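Cysteine protease (Xylella fastidiosa, PDB 3OIS) is probably a cysteine peptidase of the papain family (C1), and binds uridine-5'-diphosphate in a pocket. Local coordinates at residues 196-201 with 242-247; 206-211 with 251-256. One frame throughout, in Å; residues are numbered along the deposited sequence.

Contact 1. Residues 196-201 with 242-247; sequences ACLAVG and VGYDDE
Leucine packing of a helix against a strand makes this buried contact: L198, in the last turn of helix 191-199, meets V242, G243 and Y244 near the end of the long strand 233-245. The backbones come closest at L198 and G243, whose CA atoms are 6.1 Å apart. CD2 of L198 rests on the V242-G243 peptide, 3.6 Å from G243 N and 3.7 Å from V242 C. L198 CD1 reaches the edge of the Y244 ring, near its plane, with 3.7 Å to Y244 CD1. For L198, a chi1 of -67° sets CG opposite its own carbonyl carbon, and a chi2 of 162° spreads the methyls, CD2 to the peptide and CD1 to the ring. The tyrosine and leucine side chains run past each other in opposite senses, while the hydroxyl Y244 OH is taken up by P58 O. L198 and Y244 also share V61 of strand 60-62 as a neighbour, and L198 touches F251. Beyond L198, the helix ends in a Schellman motif at G201. Between the two segments the contact is van der Waals packing of leucine methyls, and CD2 helps to bury G243 N, which finds no partner in the model; a salt bridge from K195 of the same helix to D246 adds a polar tie just past the strand's end.

Contact 2. Residues 206-211 with 251-256; sequences FGFSVY and FRIRNS
I253 accounts for about half of the surface buried in this contact and meets two phenylalanines, F206 and F208, which stand on another strand of the same antiparallel sheet. Strands 204-211 and 250-254 are not paired with each other. Each pairs with strand 233-245, which lies between them, and the nearest CA atoms, of F206 and I253, are 9.9 Å apart, so that the gap is crossed by side chains alone.

The closer of the two meetings involves I253 CG2, which approaches the F206 ring at its edge, in the ring plane, 4.0 Å from F206 CE1 and equally 4.0 Å from F206 CZ. The side chains of F206 and I253 cross at about a right angle. In F206 the ring carbon CG lies between the backbone N and the carbonyl carbon (chi1 72°), a rotation that carries the far edge of the ring to the methyl group. The other branch of the isoleucine goes to F208: I253 CD1 is 4.4 Å from F208 CZ, a looser approach, oblique to the ring. One isoleucine thus serves both phenylalanines, CG2 for the first and CD1 for the second.

Further hydrophobic residues complete the layer. M269 of strand 266-270 touches F206 and F208, V239 touches F206, and the ring of F283 meets that of F206 with planes only about 10° apart; I224 of a loop lies against I253.

Segment 251-256 runs on into N255 and S256, which begin the Asn-Ser-Trp-Gly sequence familiar in this family, and N255 there touches H237. The convergence of side chains from non-adjacent strands of a curled antiparallel sheet is consistent with the barrel-like beta domain of papain-family proteases.

Overall arrangement
Both contacts draw on the same antiparallel sheet, with their centres 15 Å apart. Contact 1 brings a helix onto its outlying part, its centre about 17 Å from the centre of the chain, whereas the centre of contact 2 lies deeper, about 8 Å from that point. Their second segments belong to consecutive strands, 233-245 and 250-254, and are probably hydrogen-bonded directly: V242 N to R252 O and G243 O to R252 N, each 2.8 Å. Two successive residues thus face R252, as in a classic beta bulge. F251 CD1 also packs on Y244 CB, 3.8 Å away. Helix 191-199 is followed, after a short turn, by strand 204-211, and the segments of the two contacts alternate along the chain. Neither contact belongs to the UDP pocket.

Contact 1. Residues 196-201 with 242-247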
loop_
_atom_site.group_PDB
_atom_site.type_symbol
_atom_site.label_atom_id
_atom_site.label_comp_id
_atom_site.label_asym_id
_atom_site.label_seq_id
_atom_site.Cartn_x
_atom_site.Cartn_y
_atom_site.Cartn_z
ATOM N N ALA A 196 -4.466 0.895 18.184
ATOM C CA ALA A 196 -4.912 -0.389 18.739
ATOM C C ALA A 196 -4.647 -1.502 17.742
ATOM O O ALA A 196 -4.277 -2.634 18.135
ATOM C CB ALA A 196 -6.353 -0.351 19.031
ATOM N N CYS A 197 -4.849 -1.189 16.450
ATOM C CA CYS A 197 -4.561 -2.180 15.398
ATOM C C CYS A 197 -3.071 -2.616 15.490
ATOM O O CYS A 197 -2.737 -3.819 15.513
ATOM C CB CYS A 197 -4.860 -1.549 14.012
ATOM S SG CYS A 197 -4.795 -2.709 12.649
ATOM N N LEU A 198 -2.184 -1.608 15.524
ATOM C CA LEU A 198 -0.755 -1.905 15.571
ATOM C C LEU A 198 -0.369 -2.588 16.917
ATOM O O LEU A 198 0.545 -3.434 16.943
ATOM C CB LEU A 198 0.019 -0.599 15.380
ATOM C CG LEU A 198 -0.127 0.020 13.968
ATOM C CD1 LEU A 198 0.320 1.526 14.081
ATOM C CD2 LEU A 198 0.677 -0.785 12.916
ATOM N N ALA A 199 -1.017 -2.140 17.980
ATOM C CA ALA A 199 -0.750 -2.706 19.316
ATOM C C ALA A 199 -0.960 -4.216 19.465
ATOM O O ALA A 199 -0.270 -4.880 20.323
ATOM C CB ALA A 199 -1.533 -1.982 20.363
ATOM N N VAL A 200 -1.877 -4.777 18.713
ATOM C CA VAL A 200 -2.116 -6.190 18.787
ATOM C C VAL A 200 -1.275 -6.902 17.742
ATOM O O VAL A 200 -1.429 -8.110 17.510
ATOM C CB VAL A 200 -3.603 -6.592 18.705
ATOM C CG1 VAL A 200 -4.455 -5.884 19.768
ATOM C CG2 VAL A 200 -4.188 -6.263 17.294
ATOM N N GLY A 201 -0.431 -6.131 17.050
ATOM C CA GLY A 201 0.495 -6.739 16.050
ATOM C C GLY A 201 0.027 -6.810 14.610
ATOM O O GLY A 201 0.618 -7.568 13.802
ATOM N N VAL A 242 3.490 0.475 9.988
ATOM C CA VAL A 242 4.023 -0.637 10.814
ATOM C C VAL A 242 4.282 -0.231 12.203
ATOM O O VAL A 242 4.888 -0.999 12.968
ATOM C CB VAL A 242 5.419 -1.161 10.193
ATOM C CG1 VAL A 242 5.174 -1.759 8.777
ATOM C CG2 VAL A 242 6.492 -0.043 10.104
ATOM N N GLY A 243 3.851 0.935 12.634
ATOM C CA GLY A 243 4.183 1.351 14.016
ATOM C C GLY A 243 3.888 2.789 14.323
ATOM O O GLY A 243 3.352 3.533 13.501
ATOM N N TYR A 244 4.077 3.187 15.590
ATOM C CA TYR A 244 3.914 4.582 15.983
ATOM C C TYR A 244 4.796 4.909 17.195
ATOM O O TYR A 244 5.280 3.995 17.839
ATOM C CB TYR A 244 2.445 4.880 16.351
ATOM C CG TYR A 244 1.881 4.102 17.545
ATOM C CD1 TYR A 244 1.147 2.930 17.402
ATOM C CD2 TYR A 244 2.069 4.620 18.813
ATOM C CE1 TYR A 244 0.622 2.258 18.528
ATOM C CE2 TYR A 244 1.542 3.993 19.923
ATOM C CZ TYR A 244 0.807 2.834 19.772
ATOM O OH TYR A 244 0.272 2.197 20.904
ATOM N N ASP A 245 5.011 6.189 17.444
ATOM C CA ASP A 245 5.847 6.580 18.576
ATOM C C ASP A 245 5.266 7.821 19.167
ATOM O O ASP A 245 5.381 8.921 18.575
ATOM C CB ASP A 245 7.327 6.746 18.177
ATOM C CG ASP A 245 8.244 6.785 19.416
ATOM O OD1 ASP A 245 7.713 7.059 20.499
ATOM O OD2 ASP A 245 9.433 6.450 19.335
ATOM N N ASP A 246 4.617 7.685 20.334
ATOM C CA ASP A 246 4.123 8.897 21.066
ATOM C C ASP A 246 5.212 9.905 21.383
ATOM O O ASP A 246 4.867 11.088 21.537
ATOM C CB ASP A 246 3.406 8.560 22.371
ATOM C CG ASP A 246 2.044 7.981 22.156
ATOM O OD1 ASP A 246 1.501 8.010 21.003
ATOM O OD2 ASP A 246 1.488 7.456 23.143
ATOM N N GLU A 247 6.486 9.485 21.479
ATOM C CA GLU A 247 7.585 10.408 21.826
ATOM C C GLU A 247 7.677 11.512 20.782
ATOM O O GLU A 247 7.921 12.689 21.108
ATOM C CB GLU A 247 8.906 9.638 21.953
ATOM C CG GLU A 247 10.177 10.447 22.398
ATOM C CD GLU A 247 10.064 10.997 23.826
ATOM O OE1 GLU A 247 9.669 10.240 24.761
ATOM O OE2 GLU A 247 10.375 12.211 23.992
#

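Contact 2. Residues 206-211 with 251-256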
loop_
_atom_site.group_PDB
_atom_site.type_symbol
_atom_site.label_atom_id
_atom_site.label_comp_id
_atom_site.label_asym_id
_atom_site.label_seq_id
_atom_site.Cartn_x
_atom_site.Cartn_y
_atom_site.Cartn_z
ATOM N N PHE A 206 -3.001 2.009 3.925
ATOM C CA PHE A 206 -3.861 3.164 3.700
ATOM C C PHE A 206 -3.333 4.017 2.609
ATOM O O PHE A 206 -2.232 3.786 2.109
ATOM C CB PHE A 206 -4.016 3.985 4.980
ATOM C CG PHE A 206 -2.784 4.754 5.360
ATOM C CD1 PHE A 206 -1.677 4.065 5.955
ATOM C CD2 PHE A 206 -2.692 6.102 5.106
ATOM C CE1 PHE A 206 -0.510 4.830 6.329
ATOM C CE2 PHE A 206 -1.556 6.882 5.425
ATOM C CZ PHE A 206 -0.457 6.254 6.082
ATOM N N GLY A 207 -4.170 4.967 2.176
ATOM C CA GLY A 207 -3.895 5.818 1.029
ATOM C C GLY A 207 -3.711 7.242 1.529
ATOM O O GLY A 207 -4.301 7.667 2.549
ATOM N N PHE A 208 -2.901 8.049 0.884
ATOM C CA PHE A 208 -2.857 9.416 1.294
ATOM C C PHE A 208 -2.473 10.357 0.135
ATOM O O PHE A 208 -1.861 9.924 -0.885
ATOM C CB PHE A 208 -1.887 9.606 2.498
ATOM C CG PHE A 208 -0.430 9.283 2.227
ATOM C CD1 PHE A 208 0.060 7.943 2.222
ATOM C CD2 PHE A 208 0.489 10.332 2.034
ATOM C CE1 PHE A 208 1.462 7.698 2.072
ATOM C CE2 PHE A 208 1.880 10.083 1.893
ATOM C CZ PHE A 208 2.352 8.765 1.860
ATOM N N SER A 209 -2.771 11.637 0.302
ATOM C CA SER A 209 -2.310 12.611 -0.707
ATOM C C SER A 209 -0.904 13.013 -0.415
ATOM O O SER A 209 -0.585 13.337 0.752
ATOM C CB SER A 209 -3.213 13.844 -0.684
ATOM O OG SER A 209 -4.500 13.452 -1.174
ATOM N N VAL A 210 -0.134 13.117 -1.476
ATOM C CA VAL A 210 1.301 13.496 -1.410
ATOM C C VAL A 210 1.506 14.914 -1.908
ATOM O O VAL A 210 0.931 15.266 -2.956
ATOM C CB VAL A 210 2.166 12.528 -2.252
ATOM C CG1 VAL A 210 3.631 13.035 -2.361
ATOM C CG2 VAL A 210 2.050 11.157 -1.698
ATOM N N TYR A 211 2.258 15.766 -1.151
ATOM C CA TYR A 211 2.437 17.188 -1.532
ATOM C C TYR A 211 3.921 17.453 -1.813
ATOM O O TYR A 211 4.812 16.683 -1.350
ATOM C CB TYR A 211 1.966 18.094 -0.380
ATOM C CG TYR A 211 0.463 18.128 -0.309
ATOM C CD1 TYR A 211 -0.237 19.226 -0.875
ATOM C CD2 TYR A 211 -0.261 17.076 0.220
ATOM C CE1 TYR A 211 -1.592 19.278 -0.811
ATOM C CE2 TYR A 211 -1.633 17.127 0.266
ATOM C CZ TYR A 211 -2.287 18.238 -0.246
ATOM O OH TYR A 211 -3.661 18.281 -0.271
ATOM N N PHE A 251 3.494 8.121 13.046
ATOM C CA PHE A 251 3.330 6.725 12.636
ATOM C C PHE A 251 4.447 6.365 11.682
ATOM O O PHE A 251 4.938 7.211 10.892
ATOM C CB PHE A 251 1.957 6.494 11.925
ATOM C CG PHE A 251 0.791 6.461 12.871
ATOM C CD1 PHE A 251 0.271 5.256 13.293
ATOM C CD2 PHE A 251 0.216 7.619 13.283
ATOM C CE1 PHE A 251 -0.815 5.152 14.139
ATOM C CE2 PHE A 251 -0.904 7.576 14.205
ATOM C CZ PHE A 251 -1.425 6.339 14.618
ATOM N N ARG A 252 4.915 5.118 11.800
ATOM C CA ARG A 252 6.029 4.649 10.944
ATOM C C ARG A 252 5.450 3.986 9.709
ATOM O O ARG A 252 4.577 3.102 9.802
ATOM C CB ARG A 252 6.800 3.568 11.722
ATOM C CG ARG A 252 8.091 3.093 11.048
ATOM C CD ARG A 252 9.032 4.253 11.060
ATOM N NE ARG A 252 10.383 3.757 10.726
ATOM C CZ ARG A 252 11.457 4.549 10.582
ATOM N NH1 ARG A 252 11.340 5.902 10.585
ATOM N NH2 ARG A 252 12.681 3.987 10.388
ATOM N N ILE A 253 5.913 4.446 8.545
ATOM C CA ILE A 253 5.396 3.904 7.262
ATOM C C ILE A 253 6.512 3.229 6.452
ATOM O O ILE A 253 7.597 3.751 6.329
ATOM C CB ILE A 253 4.570 4.982 6.486
ATOM C CG1 ILE A 253 5.392 6.162 6.196
ATOM C CG2 ILE A 253 3.305 5.463 7.302
ATOM C CD1 ILE A 253 4.694 7.060 5.140
ATOM N N ARG A 254 6.207 2.054 5.901
ATOM C CA ARG A 254 7.051 1.334 4.928
ATOM C C ARG A 254 6.721 1.880 3.597
ATOM O O ARG A 254 5.603 1.731 3.101
ATOM C CB ARG A 254 6.641 -0.122 5.037
ATOM C CG ARG A 254 7.445 -1.049 4.092
ATOM C CD ARG A 254 6.867 -2.486 4.143
ATOM N NE ARG A 254 7.323 -3.235 3.015
ATOM C CZ ARG A 254 8.506 -3.899 2.917
ATOM N NH1 ARG A 254 9.372 -3.930 3.956
ATOM N NH2 ARG A 254 8.830 -4.544 1.795
ATOM N N ASN A 255 7.687 2.571 2.980
ATOM C CA ASN A 255 7.444 3.101 1.602
ATOM C C ASN A 255 7.922 2.027 0.576
ATOM O O ASN A 255 8.438 0.956 1.009
ATOM C CB ASN A 255 8.105 4.432 1.412
ATOM C CG ASN A 255 7.389 5.309 0.368
ATOM O OD1 ASN A 255 6.580 4.817 -0.411
ATOM N ND2 ASN A 255 7.672 6.605 0.384
ATOM N N SER A 256 7.712 2.248 -0.719
ATOM C CA SER A 256 8.023 1.305 -1.783
ATOM C C SER A 256 8.875 2.030 -2.819
ATOM O O SER A 256 8.701 1.836 -4.016
ATOM C CB SER A 256 6.701 0.770 -2.384
ATOM O OG SER A 256 5.828 1.893 -2.661
#